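Local coordinates for protein acylphosphatase (Coxiella burnetii, PDB 3TRG) that catalyses the hydrolysis of acyl phosphates, releasing a carboxylate and inorganic phosphate, at residues A[54-58]-A[90-95]. Sequence-based numbering, arbitrary orientation.
Sequences LVACG and EDYSDF
With CG1 of Val55 turned anti to its own backbone N (chi1 166°) and the ring carbon CG of Tyr92 anti to its own carbonyl carbon (chi1 -63°), the two side chains meet at about a right angle, and Val55 CG1 comes within 4.0 Å of Tyr92 CE2. The contact belongs to the alpha/beta sandwich of the acylphosphatase fold, where two helices pack on one side of a mixed sheet. Segment 90-95 takes in the end of the loop that follows edge strand 78-87 and the first residue, Phe95, of strand 95-97 at the other edge, and on its way passes the inner strand 52-57. Tyr92 and Phe95 reach different sides of this strand. On the side of Val55 and Cys57, Cys57 SG lies 4.0 Å from Tyr92 CD2, at the edge of the ring and in its plane, a sulfur-aromatic contact. Cys57 SG also lies 3.6 Å from the carbonyl O of Glu90. The same sulfur forms the disulfide with Cys13, which ties strand 52-57 covalently to the neighbouring strand 11-19. Trp43 from strand 41-46 meets the Tyr92 ring at a steep angle between planes. The phenol is further held by Glu90, as Tyr92 OH donates a 2.6 Å hydrogen bond to Glu90 OE1, meeting it nearly along its C-O axis, which should restrain the ring.

The buried Phe95 ring belongs to the helix-covered side, where Val31, Arg32 and Ala35 of helix 27-37, which also carries the predicted active-site residue Arg28, touch it. Ala56 CA lies near the plane of the Phe95 ring, at its edge, and CE2 of Phe95 approaches the carbonyl O of Val55 obliquely, to 3.4 Å.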
# COMPACT_ATOMS: atom_id res chain seq x y z
N LEU A 54 1.49 0.29 5.41
CA LEU A 54 0.72 -0.71 4.67
C LEU A 54 1.56 -1.91 4.26
O LEU A 54 2.79 -1.84 4.19
CB LEU A 54 0.07 -0.09 3.42
CG LEU A 54 1.04 0.47 2.38
CD1 LEU A 54 0.65 -0.02 0.99
CD2 LEU A 54 1.05 1.99 2.43
N VAL A 55 0.87 -3.02 4.02
CA VAL A 55 1.43 -4.17 3.33
C VAL A 55 0.58 -4.39 2.08
O VAL A 55 -0.65 -4.35 2.15
CB VAL A 55 1.41 -5.43 4.21
CG1 VAL A 55 1.67 -6.68 3.36
CG2 VAL A 55 2.44 -5.31 5.33
N ALA A 56 1.24 -4.59 0.95
CA ALA A 56 0.53 -4.82 -0.30
C ALA A 56 1.12 -6.04 -0.99
O ALA A 56 2.34 -6.15 -1.11
CB ALA A 56 0.62 -3.60 -1.20
N CYS A 57 0.25 -6.95 -1.43
CA CYS A 57 0.67 -8.18 -2.08
C CYS A 57 -0.07 -8.34 -3.40
O CYS A 57 -1.26 -8.04 -3.50
CB CYS A 57 0.34 -9.39 -1.21
SG CYS A 57 1.11 -9.40 0.42
N GLY A 58 0.65 -8.83 -4.41
CA GLY A 58 0.05 -9.13 -5.69
C GLY A 58 1.10 -9.05 -6.78
O GLY A 58 2.30 -9.19 -6.52
N GLU A 90 3.18 -12.86 2.62
CA GLU A 90 2.08 -13.12 3.54
C GLU A 90 0.81 -13.32 2.73
O GLU A 90 0.63 -12.71 1.67
CB GLU A 90 1.91 -11.94 4.52
CG GLU A 90 3.16 -11.64 5.34
CD GLU A 90 3.05 -10.38 6.19
OE1 GLU A 90 1.97 -9.76 6.21
OE2 GLU A 90 4.04 -10.01 6.84
N ASP A 91 -0.08 -14.18 3.21
CA ASP A 91 -1.31 -14.51 2.47
C ASP A 91 -2.48 -13.65 2.93
O ASP A 91 -2.81 -13.63 4.12
CB ASP A 91 -1.64 -15.99 2.64
CG ASP A 91 -2.77 -16.45 1.73
OD1 ASP A 91 -2.94 -15.86 0.64
OD2 ASP A 91 -3.47 -17.42 2.09
N TYR A 92 -3.08 -12.92 1.99
CA TYR A 92 -4.30 -12.15 2.25
C TYR A 92 -5.30 -12.40 1.14
O TYR A 92 -4.93 -12.56 -0.03
CB TYR A 92 -3.99 -10.65 2.29
CG TYR A 92 -3.06 -10.26 3.41
CD1 TYR A 92 -3.54 -10.08 4.70
CD2 TYR A 92 -1.71 -10.07 3.17
CE1 TYR A 92 -2.69 -9.73 5.73
CE2 TYR A 92 -0.86 -9.71 4.19
CZ TYR A 92 -1.35 -9.54 5.47
OH TYR A 92 -0.51 -9.19 6.49
N SER A 93 -6.59 -12.42 1.49
CA SER A 93 -7.63 -12.64 0.50
C SER A 93 -8.21 -11.32 -0.01
O SER A 93 -8.85 -11.27 -1.06
CB SER A 93 -8.75 -13.52 1.07
OG SER A 93 -9.27 -12.97 2.27
N ASP A 94 -7.98 -10.25 0.74
CA ASP A 94 -8.52 -8.95 0.38
C ASP A 94 -7.61 -7.85 0.88
O ASP A 94 -6.54 -8.12 1.44
CB ASP A 94 -9.92 -8.76 0.96
CG ASP A 94 -9.97 -8.97 2.46
OD1 ASP A 94 -8.90 -8.95 3.11
OD2 ASP A 94 -11.09 -9.16 2.99
N PHE A 95 -8.03 -6.60 0.68
CA PHE A 95 -7.29 -5.46 1.20
C PHE A 95 -8.17 -4.72 2.20
O PHE A 95 -9.27 -4.29 1.86
CB PHE A 95 -6.83 -4.53 0.07
CG PHE A 95 -5.64 -3.69 0.45
CD1 PHE A 95 -5.78 -2.63 1.33
CD2 PHE A 95 -4.38 -3.99 -0.03
CE1 PHE A 95 -4.69 -1.86 1.70
CE2 PHE A 95 -3.28 -3.24 0.33
CZ PHE A 95 -3.43 -2.17 1.20